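Local coordinates for L-glyceraldehyde 3-phosphate reductase (Clostridium beijerinckii, PDB 6HG6), which binds NADPH and acts as an aldo-keto reductase, reducing aldehydes that probably include furfural and methylglyoxal, at residues Glu47-Thr51 against Ile80-Leu85; Val190-Tyr196 against Lys217-Ser223. One frame throughout, in Å; residues are numbered along the deposited sequence. Where two conformers were deposited one is given.

In the fold
Both contacts belong to one eight-stranded β/α barrel but to different layers of it. Contact 1 (47-51 with 80-85) is centred about 19 Å from the centre of the chain, in the outer helical layer, where helices 42-54 and 72-85 touch through side chains, mostly apolar and largely buried. Contact 2 (190-196 with 217-223), centred about 6 Å from the centre of the chain, joins two neighbouring strands of the barrel wall by a continuous ladder of backbone hydrogen bonds. Its side chains diverge, some toward the barrel interior and the nicotinamide, others toward helix 208-214. The contacts share no element, and their nearest atoms are about 15 Å apart.

Contact 1: residues Glu47-Thr51 against Ile80-Leu85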
loop_
_atom_site.group_PDB
_atom_site.type_symbol
_atom_site.label_atom_id
_atom_site.label_comp_id
_atom_site.label_asym_id
_atom_site.label_seq_id
_atom_site.Cartn_x
_atom_site.Cartn_y
_atom_site.Cartn_z
ATOM N N GLU A 47 11.984 11.057 10.598
ATOM C CA GLU A 47 12.245 9.944 11.537
ATOM C C GLU A 47 11.391 8.751 11.157
ATOM O O GLU A 47 11.879 7.608 11.291
ATOM C CB GLU A 47 12.043 10.369 12.994
ATOM C CG GLU A 47 13.137 11.289 13.436
ATOM C CD GLU A 47 14.544 10.706 13.310
ATOM O OE1 GLU A 47 14.721 9.524 13.688
ATOM O OE2 GLU A 47 15.462 11.436 12.814
ATOM N N LEU A 48 10.173 8.966 10.678
ATOM C CA LEU A 48 9.310 7.822 10.301
ATOM C C LEU A 48 9.933 7.112 9.091
ATOM O O LEU A 48 10.020 5.871 9.103
ATOM C CB LEU A 48 7.883 8.274 9.969
ATOM C CG LEU A 48 7.021 8.668 11.154
ATOM C CD1 LEU A 48 5.671 9.205 10.667
ATOM C CD2 LEU A 48 6.823 7.484 12.060
ATOM N N CYS A 49 10.378 7.870 8.107
ATOM C CA CYS A 49 10.995 7.300 6.882
ATOM C C CYS A 49 12.291 6.574 7.236
ATOM O O CYS A 49 12.475 5.476 6.750
ATOM C CB CYS A 49 11.242 8.372 5.841
ATOM S SG CYS A 49 9.684 8.958 5.124
ATOM N N PHE A 50 13.149 7.202 8.020
ATOM C CA PHE A 50 14.436 6.645 8.446
ATOM C C PHE A 50 14.166 5.355 9.221
ATOM O O PHE A 50 14.878 4.354 9.007
ATOM C CB PHE A 50 15.213 7.635 9.310
ATOM C CG PHE A 50 15.582 8.927 8.618
ATOM C CD1 PHE A 50 15.666 9.018 7.239
ATOM C CD2 PHE A 50 16.017 9.999 9.387
ATOM C CE1 PHE A 50 16.012 10.215 6.621
ATOM C CE2 PHE A 50 16.408 11.178 8.775
ATOM C CZ PHE A 50 16.431 11.271 7.401
ATOM N N THR A 51 13.201 5.372 10.146
ATOM C CA THR A 51 12.862 4.165 10.933
ATOM C C THR A 51 12.409 3.058 9.979
ATOM O O THR A 51 12.890 1.940 10.118
ATOM C CB THR A 51 11.797 4.455 11.995
ATOM O OG1 THR A 51 12.332 5.493 12.813
ATOM C CG2 THR A 51 11.481 3.226 12.805
ATOM N N ILE A 80 12.521 15.041 1.837
ATOM C CA ILE A 80 13.261 13.995 2.582
ATOM C C ILE A 80 14.267 13.321 1.618
ATOM O O ILE A 80 15.436 13.053 2.031
ATOM C CB ILE A 80 12.244 13.033 3.195
ATOM C CG1 ILE A 80 11.440 13.751 4.292
ATOM C CG2 ILE A 80 12.975 11.795 3.738
ATOM C CD1 ILE A 80 10.196 13.021 4.683
ATOM N N LEU A 81 13.848 13.098 0.386
ATOM C CA LEU A 81 14.740 12.531 -0.661
ATOM C C LEU A 81 15.915 13.471 -0.892
ATOM O O LEU A 81 17.070 13.049 -0.695
ATOM C CB LEU A 81 13.973 12.307 -1.961
ATOM C CG LEU A 81 13.071 11.096 -1.935
ATOM C CD1 LEU A 81 12.071 11.190 -3.065
ATOM C CD2 LEU A 81 13.899 9.815 -1.997
ATOM N N ARG A 82 15.635 14.739 -1.143
ATOM C CA ARG A 82 16.691 15.729 -1.440
ATOM C C ARG A 82 17.670 15.800 -0.264
ATOM O O ARG A 82 18.886 15.896 -0.491
ATOM C CB ARG A 82 15.982 17.057 -1.741
ATOM C CG ARG A 82 16.841 18.275 -2.012
ATOM C CD ARG A 82 16.036 19.359 -2.744
ATOM N NE ARG A 82 14.655 19.577 -2.280
ATOM C CZ ARG A 82 13.519 19.167 -2.902
ATOM N NH1 ARG A 82 12.348 19.415 -2.342
ATOM N NH2 ARG A 82 13.529 18.512 -4.059
ATOM N N ASP A 83 17.170 15.825 0.966
ATOM C CA ASP A 83 18.015 16.107 2.137
ATOM C C ASP A 83 18.783 14.866 2.603
ATOM O O ASP A 83 19.875 15.038 3.135
ATOM C CB ASP A 83 17.153 16.605 3.293
ATOM C CG ASP A 83 16.604 18.014 3.117
ATOM O OD1 ASP A 83 16.951 18.656 2.081
ATOM O OD2 ASP A 83 15.834 18.468 4.051
ATOM N N ASP A 84 18.222 13.673 2.454
ATOM C CA ASP A 84 18.831 12.489 3.102
ATOM C C ASP A 84 18.645 11.187 2.329
ATOM O O ASP A 84 19.546 10.352 2.435
ATOM C CB ASP A 84 18.212 12.297 4.481
ATOM C CG ASP A 84 18.700 13.324 5.498
ATOM O OD1 ASP A 84 19.909 13.199 5.962
ATOM O OD2 ASP A 84 17.897 14.279 5.792
ATOM N N LEU A 85 17.495 10.936 1.728
ATOM C CA LEU A 85 17.232 9.573 1.197
ATOM C C LEU A 85 17.627 9.407 -0.269
ATOM O O LEU A 85 17.687 8.233 -0.679
ATOM C CB LEU A 85 15.755 9.230 1.333
ATOM C CG LEU A 85 15.271 8.709 2.666
ATOM C CD1 LEU A 85 13.847 8.194 2.467
ATOM C CD2 LEU A 85 16.181 7.623 3.217
#
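Phe50 overlaps Asp84 at the rim of its ring, with CZ 3.6 Å from CB of Asp84. One carboxylate oxygen, OD2 of Asp84, reaches the same rim in the ring plane, 3.7 Å from Phe50 CZ, while the two flat groups stand 80° apart. An acidic oxygen at the hydrogen-bearing edge of an aromatic ring should be electrostatically favourable. Leu85 also meets this edge, through CD2, 4.3 Å from Phe50 CE1, and Ile80 CG2 comes in obliquely. With its CG anti to the carbonyl carbon (chi1 -62°), Phe50 carries its ring across to helix 72-85 although its CB starts off to one side.

Cys49 completes the interface one residue earlier. Its SG is 4.1 Å from Ile80 CD1, and its CB faces Leu85 CD1 at 4.3 Å. Ile80 thus uses two branches, CD1 for the sulfur and CG2 for the ring. The chain widens into a π-type turn here: Ile80 O accepts from both Asp84 N and Leu85 N, which reach it from opposite faces of its carbonyl plane. Beyond the two segments, Tyr3 stacks on Phe50 and also touches Asp84 and Leu85.

The short axes cross at -57° and come no closer than 11.5 Å, so side chains alone bridge the gap. This is an oblique packing of successive helices in the outer layer of a (β/α)8 barrel.

Contact 2: residues Val190-Tyr196 against Lys217-Ser223; sequences VINQNRY and KGIIAFS. With NDP (NADPH dihydro-nicotinamide-adenine-dinucleotide phosphate), chain B.
Phe222 lies between Arg195 and the nicotinamide of NADPH, its ring face-on against the nicotinamide with C3N over its centre. Phe222 CB is 3.1 Å from O4D of the nicotinamide ribose. Phe222 CG then sits 3.3 Å from C2N of NADPH, and CD1 and CD2 lie over C6N and C2N. Farther out, Phe222 CE1 is 3.2 Å from C4N of NADPH, while CE2 meets C7N of the carboxamide on one face and Arg195 N on the other. At the tip, Phe222 CZ reaches C3N of NADPH at 3.2 Å. A chi1 of 71°, with CG between the backbone N and the carbonyl carbon, sets the ring back against strand 189-195. There Arg195 CB makes a CH-π contact 4.0 Å from the Phe222 ring centroid, and the guanidinium turns one face to CZ, its plane 82° from the ring.

Gln193, on the same face of the sheet, crosses Phe222 at about a right angle, its CG 3.5 Å from Phe222 CD2; its extended chain carries Gln193 NE2 to 2.9 Å from C2N of NADPH, beside the carboxamide oxygen O7N. Along the parallel strands, Asn192 and Asn194 each use both N and O in backbone bonds. Ile191 CD1 packs on the bare backbone of Gly218, 3.4 Å from its C.

Phe222 therefore covers one nicotinamide face, the place of the stacking aromatic residue in aldo-keto reductases, consistent with hydride leaving from the opposite face.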
loop_
_atom_site.group_PDB
_atom_site.type_symbol
_atom_site.label_atom_id
_atom_site.label_comp_id
_atom_site.label_asym_id
_atom_site.label_seq_id
_atom_site.Cartn_x
_atom_site.Cartn_y
_atom_site.Cartn_z
ATOM N N VAL A 190 2.444 -5.285 -12.607
ATOM C CA VAL A 190 2.832 -6.343 -11.649
ATOM C C VAL A 190 2.053 -6.272 -10.350
ATOM O O VAL A 190 2.278 -7.201 -9.514
ATOM C CB VAL A 190 4.350 -6.268 -11.371
ATOM C CG1 VAL A 190 5.174 -6.483 -12.640
ATOM C CG2 VAL A 190 4.698 -4.974 -10.663
ATOM N N ILE A 191 1.246 -5.254 -10.119
ATOM C CA ILE A 191 0.740 -5.046 -8.736
ATOM C C ILE A 191 -0.669 -4.459 -8.716
ATOM O O ILE A 191 -0.963 -3.499 -9.439
ATOM C CB ILE A 191 1.734 -4.185 -7.923
ATOM C CG1 ILE A 191 1.453 -4.171 -6.411
ATOM C CG2 ILE A 191 1.788 -2.766 -8.466
ATOM C CD1 ILE A 191 1.582 -5.498 -5.760
ATOM N N ASN A 192 -1.491 -5.020 -7.836
ATOM C CA ASN A 192 -2.816 -4.474 -7.461
ATOM C C ASN A 192 -2.708 -3.946 -6.031
ATOM O O ASN A 192 -2.148 -4.659 -5.180
ATOM C CB ASN A 192 -3.866 -5.561 -7.451
ATOM C CG ASN A 192 -4.155 -6.070 -8.826
ATOM O OD1 ASN A 192 -4.984 -5.466 -9.484
ATOM N ND2 ASN A 192 -3.513 -7.182 -9.207
ATOM N N GLN A 193 -3.265 -2.779 -5.762
ATOM C CA GLN A 193 -3.344 -2.215 -4.405
ATOM C C GLN A 193 -4.814 -2.152 -4.018
ATOM O O GLN A 193 -5.578 -1.442 -4.663
ATOM C CB GLN A 193 -2.658 -0.866 -4.279
ATOM C CG GLN A 193 -2.764 -0.300 -2.882
ATOM C CD GLN A 193 -1.853 0.885 -2.698
ATOM O OE1 GLN A 193 -0.704 0.900 -3.159
ATOM N NE2 GLN A 193 -2.388 1.875 -2.033
ATOM N N ASN A 194 -5.190 -2.882 -2.980
ATOM C CA ASN A 194 -6.600 -3.029 -2.567
ATOM C C ASN A 194 -6.736 -3.028 -1.044
ATOM O O ASN A 194 -5.835 -3.483 -0.335
ATOM C CB ASN A 194 -7.259 -4.272 -3.165
ATOM C CG ASN A 194 -7.390 -4.260 -4.670
ATOM O OD1 ASN A 194 -6.383 -4.399 -5.356
ATOM N ND2 ASN A 194 -8.610 -4.066 -5.174
ATOM N N ARG A 195 -7.863 -2.531 -0.574
ATOM C CA ARG A 195 -8.197 -2.528 0.868
ATOM C C ARG A 195 -8.465 -3.972 1.264
ATOM O O ARG A 195 -9.218 -4.633 0.552
ATOM C CB ARG A 195 -9.437 -1.671 1.155
ATOM C CG ARG A 195 -9.655 -1.379 2.635
ATOM C CD ARG A 195 -10.773 -0.363 2.949
ATOM N NE ARG A 195 -10.609 0.890 2.220
ATOM C CZ ARG A 195 -11.171 1.186 1.036
ATOM N NH1 ARG A 195 -11.973 0.322 0.421
ATOM N NH2 ARG A 195 -10.904 2.349 0.457
ATOM N N TYR A 196 -7.858 -4.423 2.356
ATOM C CA TYR A 196 -8.041 -5.804 2.866
ATOM C C TYR A 196 -7.739 -5.851 4.348
ATOM O O TYR A 196 -6.682 -5.353 4.737
ATOM C CB TYR A 196 -7.117 -6.751 2.102
ATOM C CG TYR A 196 -7.353 -8.223 2.298
ATOM C CD1 TYR A 196 -8.626 -8.766 2.383
ATOM C CD2 TYR A 196 -6.286 -9.109 2.362
ATOM C CE1 TYR A 196 -8.824 -10.134 2.567
ATOM C CE2 TYR A 196 -6.471 -10.475 2.487
ATOM C CZ TYR A 196 -7.741 -11.003 2.594
ATOM O OH TYR A 196 -7.897 -12.356 2.747
ATOM N N LYS A 217 -0.218 -11.581 -10.749
ATOM C CA LYS A 217 -0.073 -10.188 -10.293
ATOM C C LYS A 217 0.019 -10.144 -8.771
ATOM O O LYS A 217 -0.658 -10.945 -8.082
ATOM C CB LYS A 217 -1.262 -9.347 -10.749
ATOM C CG LYS A 217 -1.607 -9.502 -12.205
ATOM C CD LYS A 217 -0.450 -9.040 -13.122
ATOM C CE LYS A 217 -0.806 -9.245 -14.582
ATOM N NZ LYS A 217 0.280 -8.789 -15.464
ATOM N N GLY A 218 0.862 -9.260 -8.272
ATOM C CA GLY A 218 0.980 -9.053 -6.829
ATOM C C GLY A 218 -0.240 -8.336 -6.276
ATOM O O GLY A 218 -1.063 -7.778 -7.052
ATOM N N ILE A 219 -0.361 -8.394 -4.960
ATOM C CA ILE A 219 -1.372 -7.618 -4.218
ATOM C C ILE A 219 -0.663 -6.921 -3.075
ATOM O O ILE A 219 0.027 -7.572 -2.308
ATOM C CB ILE A 219 -2.508 -8.487 -3.664
ATOM C CG1 ILE A 219 -3.168 -9.316 -4.762
ATOM C CG2 ILE A 219 -3.499 -7.577 -2.913
ATOM C CD1 ILE A 219 -4.092 -10.369 -4.283
ATOM N N ILE A 220 -0.947 -5.649 -2.889
ATOM C CA ILE A 220 -0.463 -4.933 -1.679
ATOM C C ILE A 220 -1.747 -4.471 -0.997
ATOM O O ILE A 220 -2.602 -3.834 -1.633
ATOM C CB ILE A 220 0.591 -3.842 -2.010
ATOM C CG1 ILE A 220 1.019 -3.138 -0.727
ATOM C CG2 ILE A 220 0.141 -2.816 -3.055
ATOM C CD1 ILE A 220 2.183 -2.177 -0.923
ATOM N N ALA A 221 -1.953 -4.925 0.230
ATOM C CA ALA A 221 -3.188 -4.703 0.988
ATOM C C ALA A 221 -3.078 -3.418 1.783
ATOM O O ALA A 221 -2.125 -3.266 2.544
ATOM C CB ALA A 221 -3.398 -5.871 1.906
ATOM N N PHE A 222 -4.063 -2.544 1.684
ATOM C CA PHE A 222 -4.040 -1.351 2.549
ATOM C C PHE A 222 -5.191 -1.356 3.540
ATOM O O PHE A 222 -6.148 -2.163 3.417
ATOM C CB PHE A 222 -3.960 -0.112 1.697
ATOM C CG PHE A 222 -5.195 0.232 0.932
ATOM C CD1 PHE A 222 -6.179 1.012 1.509
ATOM C CD2 PHE A 222 -5.274 -0.060 -0.420
ATOM C CE1 PHE A 222 -7.282 1.408 0.762
ATOM C CE2 PHE A 222 -6.367 0.369 -1.170
ATOM C CZ PHE A 222 -7.373 1.077 -0.582
ATOM N N SER A 223 -5.088 -0.462 4.526
ATOM C CA SER A 223 -6.022 -0.326 5.662
ATOM C C SER A 223 -6.191 -1.661 6.380
ATOM O O SER A 223 -7.316 -2.037 6.712
ATOM C CB SER A 223 -7.358 0.174 5.215
ATOM O OG SER A 223 -8.191 0.337 6.339
HETATM P PA NDP B . -3.294 1.007 8.697
HETATM O O1A NDP B . -4.596 0.288 8.572
HETATM O O2A NDP B . -1.973 0.333 8.886
HETATM O O5B NDP B . -3.435 2.195 9.772
HETATM C C5B NDP B . -2.280 3.023 10.074
HETATM C C4B NDP B . -2.523 3.772 11.358
HETATM O O4B NDP B . -2.827 2.803 12.395
HETATM C C3B NDP B . -1.354 4.599 11.910
HETATM O O3B NDP B . -1.307 5.930 11.403
HETATM C C2B NDP B . -1.661 4.581 13.402
HETATM O O2B NDP B . -2.687 5.542 13.631
HETATM C C1B NDP B . -2.207 3.172 13.603
HETATM N N9A NDP B . -1.218 2.145 13.905
HETATM C C8A NDP B . -0.225 1.672 13.082
HETATM N N7A NDP B . 0.476 0.702 13.614
HETATM C C5A NDP B . -0.089 0.519 14.868
HETATM C C6A NDP B . 0.207 -0.368 15.921
HETATM N N6A NDP B . 1.183 -1.271 15.871
HETATM N N1A NDP B . -0.561 -0.296 17.039
HETATM C C2A NDP B . -1.543 0.615 17.081
HETATM N N3A NDP B . -1.916 1.493 16.151
HETATM C C4A NDP B . -1.143 1.394 15.054
HETATM O O3 NDP B . -3.070 1.833 7.324
HETATM P PN NDP B . -3.726 3.131 6.656
HETATM O O1N NDP B . -3.037 4.320 7.237
HETATM O O2N NDP B . -5.219 3.057 6.661
HETATM O O5D NDP B . -3.230 2.934 5.133
HETATM C C5D NDP B . -1.841 2.573 4.919
HETATM C C4D NDP B . -1.419 3.029 3.542
HETATM O O4D NDP B . -2.231 2.371 2.554
HETATM C C3D NDP B . -1.617 4.508 3.221
HETATM O O3D NDP B . -0.591 5.292 3.814
HETATM C C2D NDP B . -1.566 4.457 1.689
HETATM O O2D NDP B . -0.236 4.378 1.250
HETATM C C1D NDP B . -2.317 3.165 1.381
HETATM N N1N NDP B . -3.746 3.404 1.059
HETATM C C2N NDP B . -4.196 3.212 -0.225
HETATM C C3N NDP B . -5.413 3.667 -0.654
HETATM C C7N NDP B . -5.826 3.419 -2.082
HETATM O O7N NDP B . -5.032 2.911 -2.896
HETATM N N7N NDP B . -7.058 3.794 -2.424
HETATM C C4N NDP B . -6.272 4.392 0.345
HETATM C C5N NDP B . -5.780 4.362 1.739
HETATM C C6N NDP B . -4.621 3.822 2.045
HETATM P P2B NDP B . -2.692 6.292 15.062
HETATM O O1X NDP B . -1.315 6.394 15.687
HETATM O O2X NDP B . -3.276 7.662 14.756
HETATM O O3X NDP B . -3.636 5.418 15.875
#